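Local coordinates for protein transcription factor GAMBIF1 (Anopheles gambiae, PDB 1BVO) that probably binds regulatory DNA sequence-specifically as an activator of RNA polymerase II transcription; this chain is its Rel homology specificity domain, bound to DNA, at residues C[122-127]-C[146-151]; C[53-58]-C[83-88]; C[1-6]-C[161-166]; C[49-54]-C[157-162]. One frame throughout, in Å; residues are numbered along the deposited sequence.

Interaction 1 (C[122-127]-C[146-151])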
# COMPACT_ATOMS: atom_id res chain seq x y z
N VAL C 122 -8.96 19.43 -17.76
CA VAL C 122 -7.64 20.04 -17.78
C VAL C 122 -6.69 19.24 -18.66
O VAL C 122 -6.24 18.16 -18.28
CB VAL C 122 -7.03 20.20 -16.37
CG1 VAL C 122 -5.56 20.55 -16.45
CG2 VAL C 122 -7.75 21.30 -15.63
N ASP C 123 -6.44 19.76 -19.85
CA ASP C 123 -5.53 19.11 -20.76
C ASP C 123 -4.88 20.23 -21.51
O ASP C 123 -5.36 20.66 -22.56
CB ASP C 123 -6.28 18.18 -21.71
CG ASP C 123 -5.36 17.48 -22.69
OD1 ASP C 123 -4.15 17.79 -22.75
OD2 ASP C 123 -5.86 16.60 -23.42
N PRO C 124 -3.77 20.74 -20.98
CA PRO C 124 -3.02 21.83 -21.58
C PRO C 124 -2.68 21.68 -23.05
O PRO C 124 -3.05 22.52 -23.87
CB PRO C 124 -1.76 21.89 -20.72
CG PRO C 124 -2.23 21.42 -19.38
CD PRO C 124 -3.08 20.24 -19.77
N PHE C 125 -1.99 20.61 -23.39
CA PHE C 125 -1.56 20.41 -24.76
C PHE C 125 -2.41 19.59 -25.74
O PHE C 125 -1.96 19.29 -26.85
CB PHE C 125 -0.10 19.93 -24.75
CG PHE C 125 0.84 20.88 -24.09
CD1 PHE C 125 1.07 20.82 -22.72
CD2 PHE C 125 1.49 21.86 -24.84
CE1 PHE C 125 1.95 21.73 -22.10
CE2 PHE C 125 2.35 22.77 -24.23
CZ PHE C 125 2.58 22.71 -22.86
N ARG C 126 -3.66 19.30 -25.38
CA ARG C 126 -4.56 18.51 -26.23
C ARG C 126 -3.85 17.22 -26.55
O ARG C 126 -3.44 16.94 -27.68
CB ARG C 126 -4.94 19.30 -27.49
CG ARG C 126 -5.84 20.49 -27.18
CD ARG C 126 -5.83 21.54 -28.27
NE ARG C 126 -6.75 22.64 -27.93
CZ ARG C 126 -7.68 23.12 -28.75
NH1 ARG C 126 -7.83 22.61 -29.97
NH2 ARG C 126 -8.49 24.10 -28.34
N THR C 127 -3.76 16.42 -25.51
CA THR C 127 -3.07 15.15 -25.50
C THR C 127 -4.03 13.99 -25.26
O THR C 127 -3.71 12.83 -25.56
CB THR C 127 -2.03 15.27 -24.37
OG1 THR C 127 -0.74 15.54 -24.92
CG2 THR C 127 -2.01 14.04 -23.50
N CYS C 146 2.36 23.31 -15.10
CA CYS C 146 1.85 23.89 -16.33
C CYS C 146 1.05 25.13 -15.99
O CYS C 146 0.16 25.10 -15.12
CB CYS C 146 0.98 22.91 -17.08
SG CYS C 146 0.65 23.47 -18.78
N PHE C 147 1.38 26.25 -16.63
CA PHE C 147 0.67 27.49 -16.36
C PHE C 147 -0.18 27.88 -17.55
O PHE C 147 0.33 28.35 -18.56
CB PHE C 147 1.66 28.61 -16.04
CG PHE C 147 2.56 28.33 -14.86
CD1 PHE C 147 2.16 28.63 -13.57
CD2 PHE C 147 3.80 27.74 -15.05
CE1 PHE C 147 2.98 28.36 -12.48
CE2 PHE C 147 4.63 27.47 -13.97
CZ PHE C 147 4.22 27.78 -12.68
N GLN C 148 -1.48 27.64 -17.46
CA GLN C 148 -2.36 28.05 -18.55
C GLN C 148 -2.96 29.36 -18.13
O GLN C 148 -3.71 29.41 -17.14
CB GLN C 148 -3.49 27.08 -18.76
CG GLN C 148 -3.13 25.82 -19.44
CD GLN C 148 -4.27 24.90 -19.35
OE1 GLN C 148 -4.57 24.37 -18.26
NE2 GLN C 148 -5.01 24.77 -20.45
N VAL C 149 -2.66 30.42 -18.86
CA VAL C 149 -3.20 31.73 -18.53
C VAL C 149 -4.38 32.06 -19.42
O VAL C 149 -4.39 31.72 -20.61
CB VAL C 149 -2.10 32.82 -18.60
CG1 VAL C 149 -2.72 34.20 -18.79
CG2 VAL C 149 -1.28 32.81 -17.32
N PHE C 150 -5.41 32.67 -18.83
CA PHE C 150 -6.60 33.07 -19.56
C PHE C 150 -6.91 34.54 -19.30
O PHE C 150 -7.03 34.98 -18.14
CB PHE C 150 -7.82 32.26 -19.13
CG PHE C 150 -7.72 30.78 -19.37
CD1 PHE C 150 -7.96 30.23 -20.64
CD2 PHE C 150 -7.43 29.91 -18.32
CE1 PHE C 150 -7.93 28.85 -20.84
CE2 PHE C 150 -7.38 28.53 -18.52
CZ PHE C 150 -7.64 28.00 -19.78
N LEU C 151 -6.99 35.31 -20.37
CA LEU C 151 -7.32 36.72 -20.31
C LEU C 151 -8.82 36.90 -20.23
O LEU C 151 -9.56 36.04 -20.71
CB LEU C 151 -6.82 37.41 -21.56
CG LEU C 151 -5.34 37.11 -21.72
CD1 LEU C 151 -4.77 38.07 -22.72
CD2 LEU C 151 -4.64 37.27 -20.37

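Interaction 2 (C[53-58]-C[83-88])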
# COMPACT_ATOMS: atom_id res chain seq x y z
N VAL C 53 -6.71 35.06 -15.11
CA VAL C 53 -6.53 34.00 -14.16
C VAL C 53 -5.47 33.04 -14.69
O VAL C 53 -5.04 33.13 -15.85
CB VAL C 53 -7.86 33.28 -13.91
CG1 VAL C 53 -8.84 34.26 -13.31
CG2 VAL C 53 -8.41 32.72 -15.21
N VAL C 54 -5.00 32.16 -13.82
CA VAL C 54 -4.01 31.19 -14.21
C VAL C 54 -4.36 29.85 -13.61
O VAL C 54 -4.81 29.75 -12.47
CB VAL C 54 -2.60 31.62 -13.77
CG1 VAL C 54 -2.41 31.42 -12.27
CG2 VAL C 54 -1.54 30.85 -14.55
N VAL C 55 -4.22 28.82 -14.43
CA VAL C 55 -4.47 27.45 -14.03
C VAL C 55 -3.14 26.75 -14.04
O VAL C 55 -2.42 26.74 -15.05
CB VAL C 55 -5.38 26.73 -15.03
CG1 VAL C 55 -5.52 25.25 -14.64
CG2 VAL C 55 -6.74 27.39 -15.08
N VAL C 56 -2.80 26.15 -12.92
CA VAL C 56 -1.56 25.43 -12.80
C VAL C 56 -1.92 23.98 -12.55
O VAL C 56 -2.86 23.68 -11.80
CB VAL C 56 -0.71 25.96 -11.63
CG1 VAL C 56 0.65 25.29 -11.64
CG2 VAL C 56 -0.59 27.46 -11.72
N SER C 57 -1.25 23.09 -13.26
CA SER C 57 -1.45 21.65 -13.09
C SER C 57 -0.17 20.95 -13.50
O SER C 57 0.71 21.56 -14.10
CB SER C 57 -2.64 21.14 -13.90
OG SER C 57 -2.40 21.15 -15.30
N CYS C 58 -0.05 19.70 -13.09
CA CYS C 58 1.11 18.89 -13.40
C CYS C 58 1.01 18.23 -14.76
O CYS C 58 -0.00 17.59 -15.07
CB CYS C 58 1.26 17.78 -12.37
SG CYS C 58 1.80 18.30 -10.75
N VAL C 83 -5.94 20.51 -9.36
CA VAL C 83 -5.69 21.61 -10.25
C VAL C 83 -5.79 22.82 -9.39
O VAL C 83 -6.61 22.90 -8.48
CB VAL C 83 -6.73 21.64 -11.34
CG1 VAL C 83 -6.73 22.99 -12.03
CG2 VAL C 83 -6.42 20.54 -12.33
N CYS C 84 -4.97 23.79 -9.70
CA CYS C 84 -4.93 24.97 -8.89
C CYS C 84 -5.12 26.21 -9.74
O CYS C 84 -4.30 26.52 -10.59
CB CYS C 84 -3.60 24.95 -8.16
SG CYS C 84 -3.25 26.38 -7.25
N THR C 85 -6.16 26.97 -9.41
CA THR C 85 -6.56 28.16 -10.15
C THR C 85 -6.55 29.47 -9.35
O THR C 85 -7.27 29.58 -8.36
CB THR C 85 -8.00 27.97 -10.66
OG1 THR C 85 -8.25 26.56 -10.87
CG2 THR C 85 -8.25 28.74 -11.94
N VAL C 86 -5.78 30.47 -9.78
CA VAL C 86 -5.74 31.76 -9.08
C VAL C 86 -5.79 32.95 -10.05
O VAL C 86 -5.35 32.84 -11.19
CB VAL C 86 -4.49 31.93 -8.17
CG1 VAL C 86 -4.49 30.89 -7.07
CG2 VAL C 86 -3.21 31.87 -8.99
N GLU C 87 -6.34 34.07 -9.59
CA GLU C 87 -6.43 35.28 -10.40
C GLU C 87 -5.19 36.15 -10.20
O GLU C 87 -4.75 36.39 -9.07
CB GLU C 87 -7.69 36.09 -10.08
CG GLU C 87 -7.82 37.34 -10.95
CD GLU C 87 -9.18 38.03 -10.85
OE1 GLU C 87 -10.06 37.61 -10.06
OE2 GLU C 87 -9.37 39.02 -11.59
N ILE C 88 -4.63 36.60 -11.32
CA ILE C 88 -3.42 37.43 -11.38
C ILE C 88 -3.67 38.91 -11.07
O ILE C 88 -4.72 39.46 -11.42
CB ILE C 88 -2.76 37.35 -12.81
CG1 ILE C 88 -2.40 35.90 -13.19
CG2 ILE C 88 -1.50 38.17 -12.88
CD1 ILE C 88 -1.42 35.81 -14.36

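Interaction 3 (C[1-6]-C[161-166])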
# COMPACT_ATOMS: atom_id res chain seq x y z
N PRO C 1 0.90 39.03 -26.01
CA PRO C 1 0.58 38.52 -24.67
C PRO C 1 1.07 37.09 -24.56
O PRO C 1 0.78 36.25 -25.40
CB PRO C 1 -0.93 38.58 -24.53
CG PRO C 1 -1.35 38.32 -25.95
CD PRO C 1 -0.32 39.09 -26.82
N TYR C 2 1.92 36.86 -23.56
CA TYR C 2 2.50 35.55 -23.29
C TYR C 2 2.96 35.58 -21.84
O TYR C 2 3.11 36.65 -21.26
CB TYR C 2 3.67 35.26 -24.23
CG TYR C 2 4.90 36.09 -23.97
CD1 TYR C 2 5.07 37.34 -24.58
CD2 TYR C 2 5.90 35.64 -23.10
CE1 TYR C 2 6.20 38.12 -24.32
CE2 TYR C 2 7.03 36.41 -22.84
CZ TYR C 2 7.17 37.64 -23.45
OH TYR C 2 8.27 38.42 -23.15
N VAL C 3 3.23 34.41 -21.28
CA VAL C 3 3.66 34.33 -19.89
C VAL C 3 5.13 33.98 -19.77
O VAL C 3 5.64 33.16 -20.52
CB VAL C 3 2.85 33.26 -19.14
CG1 VAL C 3 2.95 33.49 -17.65
CG2 VAL C 3 1.41 33.26 -19.61
N GLU C 4 5.80 34.63 -18.84
CA GLU C 4 7.21 34.35 -18.62
C GLU C 4 7.33 33.71 -17.26
O GLU C 4 6.63 34.11 -16.32
CB GLU C 4 8.02 35.64 -18.64
CG GLU C 4 9.50 35.44 -18.37
CD GLU C 4 10.21 36.71 -17.97
OE1 GLU C 4 9.67 37.82 -18.20
OE2 GLU C 4 11.32 36.62 -17.40
N ILE C 5 8.12 32.65 -17.16
CA ILE C 5 8.32 32.01 -15.87
C ILE C 5 9.52 32.67 -15.23
O ILE C 5 10.65 32.21 -15.38
CB ILE C 5 8.55 30.54 -16.02
CG1 ILE C 5 7.37 29.95 -16.78
CG2 ILE C 5 8.79 29.90 -14.65
CD1 ILE C 5 7.29 28.47 -16.71
N THR C 6 9.26 33.73 -14.48
CA THR C 6 10.30 34.52 -13.85
C THR C 6 11.13 33.85 -12.76
O THR C 6 12.27 34.25 -12.51
CB THR C 6 9.76 35.87 -13.38
OG1 THR C 6 8.70 35.68 -12.43
CG2 THR C 6 9.21 36.64 -14.58
N GLU C 161 -9.98 34.28 -23.32
CA GLU C 161 -8.82 34.23 -24.19
C GLU C 161 -7.68 33.50 -23.56
O GLU C 161 -7.14 33.92 -22.54
CB GLU C 161 -8.40 35.64 -24.61
CG GLU C 161 -9.50 36.41 -25.31
CD GLU C 161 -10.15 35.64 -26.45
OE1 GLU C 161 -9.55 34.66 -26.97
OE2 GLU C 161 -11.27 36.02 -26.84
N PRO C 162 -7.36 32.33 -24.10
CA PRO C 162 -6.25 31.59 -23.51
C PRO C 162 -4.94 31.94 -24.19
O PRO C 162 -4.88 32.15 -25.40
CB PRO C 162 -6.65 30.14 -23.75
CG PRO C 162 -7.34 30.19 -25.06
CD PRO C 162 -8.09 31.52 -25.09
N LEU C 163 -3.91 32.15 -23.38
CA LEU C 163 -2.59 32.41 -23.92
C LEU C 163 -2.06 30.98 -24.00
O LEU C 163 -2.64 30.07 -23.41
CB LEU C 163 -1.73 33.22 -22.95
CG LEU C 163 -2.20 34.65 -22.63
CD1 LEU C 163 -1.09 35.41 -21.92
CD2 LEU C 163 -2.59 35.36 -23.92
N THR C 164 -0.97 30.79 -24.73
CA THR C 164 -0.41 29.45 -24.89
C THR C 164 0.24 28.92 -23.63
O THR C 164 1.04 29.61 -22.99
CB THR C 164 0.58 29.40 -26.09
OG1 THR C 164 1.84 28.86 -25.67
CG2 THR C 164 0.80 30.78 -26.71
N PRO C 165 -0.10 27.66 -23.25
CA PRO C 165 0.44 27.00 -22.07
C PRO C 165 1.95 27.11 -22.10
O PRO C 165 2.59 27.07 -23.15
CB PRO C 165 -0.02 25.56 -22.24
CG PRO C 165 -1.34 25.73 -22.92
CD PRO C 165 -1.00 26.76 -23.98
N VAL C 166 2.51 27.30 -20.92
CA VAL C 166 3.94 27.43 -20.76
C VAL C 166 4.29 26.39 -19.71
O VAL C 166 3.56 26.19 -18.73
CB VAL C 166 4.31 28.87 -20.38
CG1 VAL C 166 5.59 28.91 -19.59
CG2 VAL C 166 4.46 29.69 -21.66
O HOH W 1 0.74 33.30 -25.04

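Interaction 4 (C[49-54]-C[157-162])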
# COMPACT_ATOMS: atom_id res chain seq x y z
N ARG C 49 -2.52 44.04 -19.89
CA ARG C 49 -2.84 44.47 -18.54
C ARG C 49 -4.35 44.43 -18.41
O ARG C 49 -5.07 45.05 -19.20
CB ARG C 49 -2.34 45.88 -18.24
CG ARG C 49 -2.62 46.29 -16.79
CD ARG C 49 -1.96 47.58 -16.41
NE ARG C 49 -0.51 47.45 -16.34
CZ ARG C 49 0.35 48.36 -16.79
NH1 ARG C 49 -0.08 49.48 -17.35
NH2 ARG C 49 1.66 48.14 -16.66
N GLY C 50 -4.82 43.68 -17.43
CA GLY C 50 -6.23 43.54 -17.20
C GLY C 50 -6.43 42.30 -16.37
O GLY C 50 -5.50 41.79 -15.77
N ARG C 51 -7.67 41.85 -16.30
CA ARG C 51 -8.04 40.66 -15.55
C ARG C 51 -7.44 39.45 -16.23
O ARG C 51 -7.44 39.38 -17.47
CB ARG C 51 -9.56 40.45 -15.58
CG ARG C 51 -10.40 41.62 -15.17
CD ARG C 51 -10.45 41.82 -13.68
NE ARG C 51 -10.99 40.69 -12.92
CZ ARG C 51 -12.24 40.23 -12.98
NH1 ARG C 51 -13.12 40.76 -13.81
NH2 ARG C 51 -12.63 39.31 -12.08
N ALA C 52 -6.99 38.48 -15.44
CA ALA C 52 -6.44 37.26 -15.99
C ALA C 52 -6.16 36.24 -14.92
O ALA C 52 -5.48 36.52 -13.94
CB ALA C 52 -5.18 37.54 -16.79
N VAL C 53 -6.71 35.06 -15.11
CA VAL C 53 -6.53 34.00 -14.16
C VAL C 53 -5.47 33.04 -14.69
O VAL C 53 -5.04 33.13 -15.85
CB VAL C 53 -7.86 33.28 -13.91
CG1 VAL C 53 -8.84 34.26 -13.31
CG2 VAL C 53 -8.41 32.72 -15.21
N VAL C 54 -5.00 32.16 -13.82
CA VAL C 54 -4.01 31.19 -14.21
C VAL C 54 -4.36 29.85 -13.61
O VAL C 54 -4.81 29.75 -12.47
CB VAL C 54 -2.60 31.62 -13.77
CG1 VAL C 54 -2.41 31.42 -12.27
CG2 VAL C 54 -1.54 30.85 -14.55
N GLY C 157 -16.07 39.16 -16.89
CA GLY C 157 -16.09 38.18 -15.81
C GLY C 157 -15.79 36.77 -16.27
O GLY C 157 -15.58 35.87 -15.44
N ARG C 158 -15.75 36.58 -17.59
CA ARG C 158 -15.47 35.29 -18.21
C ARG C 158 -14.06 35.33 -18.81
O ARG C 158 -13.82 36.06 -19.77
CB ARG C 158 -16.48 35.02 -19.32
CG ARG C 158 -17.93 34.88 -18.86
CD ARG C 158 -18.21 33.50 -18.26
NE ARG C 158 -19.48 33.47 -17.55
CZ ARG C 158 -19.72 32.77 -16.45
NH1 ARG C 158 -18.77 32.01 -15.90
NH2 ARG C 158 -20.91 32.86 -15.86
N PHE C 159 -13.13 34.59 -18.21
CA PHE C 159 -11.76 34.51 -18.71
C PHE C 159 -11.78 33.53 -19.85
O PHE C 159 -11.75 32.31 -19.68
CB PHE C 159 -10.82 34.11 -17.59
CG PHE C 159 -10.88 35.03 -16.45
CD1 PHE C 159 -11.90 34.91 -15.52
CD2 PHE C 159 -10.04 36.13 -16.40
CE1 PHE C 159 -12.08 35.88 -14.54
CE2 PHE C 159 -10.21 37.10 -15.43
CZ PHE C 159 -11.24 36.98 -14.50
N THR C 160 -11.85 34.13 -21.02
CA THR C 160 -11.99 33.45 -22.28
C THR C 160 -10.79 33.25 -23.18
O THR C 160 -10.62 32.18 -23.77
CB THR C 160 -13.09 34.21 -23.02
OG1 THR C 160 -14.36 33.73 -22.58
CG2 THR C 160 -12.95 34.13 -24.52
N GLU C 161 -9.98 34.28 -23.32
CA GLU C 161 -8.82 34.23 -24.19
C GLU C 161 -7.68 33.50 -23.56
O GLU C 161 -7.14 33.92 -22.54
CB GLU C 161 -8.40 35.64 -24.61
CG GLU C 161 -9.50 36.41 -25.31
CD GLU C 161 -10.15 35.64 -26.45
OE1 GLU C 161 -9.55 34.66 -26.97
OE2 GLU C 161 -11.27 36.02 -26.84
N PRO C 162 -7.36 32.33 -24.10
CA PRO C 162 -6.25 31.59 -23.51
C PRO C 162 -4.94 31.94 -24.19
O PRO C 162 -4.88 32.15 -25.40
CB PRO C 162 -6.65 30.14 -23.75
CG PRO C 162 -7.34 30.19 -25.06
CD PRO C 162 -8.09 31.52 -25.09

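Interaction 1 (C[122-127]-C[146-151])
Gln148, on strand 142-152, reaches across to Pro124 in the loop that follows helix 107-120. At its CB the chain sets off beside the backbone N, with CG anti to the carbonyl carbon (chi1 -76°), then runs extended, so that CB and CG serve as an arm carrying the amide to the proline. The amide carbon CD lies 4.0 Å from Pro124 CG. Beyond it the two tips divide the proline between them: OE1 is 3.9 Å from Pro124 CG, and NE2 is 3.7 Å from Pro124 CA. The two side chains cross at about a right angle. Pro124 also rests on Cys146, its CB 3.5 Å from Cys146 SG, and the same sulfur lies obliquely beside the Phe125 ring, 5.1 Å from its centroid. Proline suits this place because a type I turn runs from Asp123 to Arg126, and its second position favours the phi that a proline ring imposes. Asp123 OD2 accepts a bond from Thr127 N on its syn side and another from Gly128 N, holding the turn together. No hydrogen bond joins the two segments, so between them the contact rests on van der Waals packing and the sulfur-aromatic approach.

Interaction 2 (C[53-58]-C[83-88])
Val54 and Val86 bond to each other in both directions, as do Val56 and Cys84, and these four backbone bonds make antiparallel neighbours of strands 52-59 and 83-87 in the immunoglobulin-like beta sandwich of the Rel homology domain. Val54 N gives to Val86 O at 2.7 Å and Val86 N returns the bond to Val54 O at 2.9 Å. In the next hydrogen-bonded pair, Val56 N to Cys84 O measures 2.8 Å and Cys84 N to Val56 O 3.0 Å. Between them lies the non-hydrogen-bonded pair Val55 and Thr85, where Thr85 CA makes a CA-H...O contact with Val54 O at 3.3 Å.

Alternation splits the side chains between two faces. Val54, Val56, Cys84 and Val86 turn to the interior, where Phe97 covers Val54 and Val56, and Ile43 from strand 42-46 covers Val54. Beta-branched valine fits such a place: it favours the extended backbone and offers two methyls. Val54 and Val86 stand side by side; chi1 of Val54 (75°) sets its CG1 between the backbone N and the carbonyl carbon, where it meets Val86 CG2. Cys84 is held to Cys79 of the outermost strand 79-80 by a disulfide. The other face carries Val53, Val55, Thr85 and Glu87, a mixture suited to its greater exposure; the Glu87 carboxylate forms a salt bridge with Arg51, leaving its aliphatic part to Val53, whose CG1 lies 3.9 Å from Glu87 CB. Beside this pair, Val55 divides its methyls: CG1 is 3.7 Å from Val83 CG1, and CG2 is 3.7 Å from Thr85 CG2.

Interaction 3 (C[1-6]-C[161-166])
Leu163 spreads both methyls over one face of the flat peptide group that joins Pro1 to Tyr2. CD1 lies 3.7 Å from Tyr2 N, while CD2 is nearer the carbonyl end, 3.8 Å from Pro1 O. CD2 also meets the Pro1 ring at its CB, 3.7 Å away, the leucine crossing the proline at about a right angle. The Tyr2 ring leads away from this contact and stacks on His46. Further along, Val3 sends CG2 to within 4.0 Å of Leu163 CD1, and Ile5 and Val166 slide past each other in opposite directions, Ile5 CD1 approaching Val166 CG1 at 3.4 Å. Ile5 reaches there with CG1 anti to the carbonyl carbon (chi1 -56°). Branched aliphatic residues suit these positions, since every direct meeting is apolar or against backbone. The polar link is indirect: one water donates to Pro1 O at 3.0 Å and accepts from Thr164 N at 3.1 Å. The contact joins the edge strands of two sheets. Strand 2-7 pairs with 42-46, strand 159-172 with 142-152, and Val149 of the latter touches both Val3 and Leu163, with Ile43 and Val45 lining the interior from strand 42-46.

Interaction 4 (C[49-54]-C[157-162])
Ala52 and Phe159 come closest in the backbone, with 6.6 Å between their CA atoms and no hydrogen bond across, because strand 142-152 lies between strands 52-59 and 159-172 in the sheet. Phe159 therefore spans the gap with its ring. It starts with CG anti to the carbonyl carbon (chi1 -57°), beside the backbone N, and ends among Arg51, Ala52 and Val53. Val53 CG1 stands 3.6 Å from the ring centroid and almost exactly on the ring normal, a CH-pi contact over one face, while Val53 CG2 lies 3.6 Å from Phe159 CG. At the rim, Phe159 CE2 meets Arg51 CB at 3.4 Å and Ala52 N at 3.5 Å. The arginine chain then bends at chi2 and chi3, folding its guanidinium back so that Phe159 CZ lies over one of its faces, 3.6 Å from Arg51 NH2; the two planes are 84° apart. Arg51 NE forms a salt bridge with Glu87, and Arg51 NH1 has a long, weak ion pair with Glu152. Gly157, 4.4 Å from Arg51 NH1 through its CA, has a positive phi (96°) and a backbone shape that calls for glycine. Just beyond Phe159, Thr160 and Glu161 form a classic beta bulge opposite Leu151. The chemistry is divided: Phe159 and Val53 supply apolar contact, whereas the charge of Arg51 is probably balanced chiefly by Glu87, the ring turning its rim, not its face, toward the guanidinium.

Overall arrangement
Strand 142-152 ties the set together. Its residues in interaction 1 bond on one flank to the strand of interaction 2, as in Gln148 N to Val55 O at 2.7 Å, and on the other to the segment shared by interactions 3 and 4, as in Leu151 N to Glu161 O at 2.6 Å. Interactions 2 and 4 share Val53 and Val54 and are joined by the salt bridge from Arg51 NE to Glu87 OE2, 2.7 Å. Interaction 3 brings in the other sheet of the sandwich. None touches DNA: nearest atoms lie about 14 Å away for interaction 2 and about 19, 20 and 22 Å for interactions 1, 3 and 4, consistent with a place in the domain's framework and not at its DNA-binding surface.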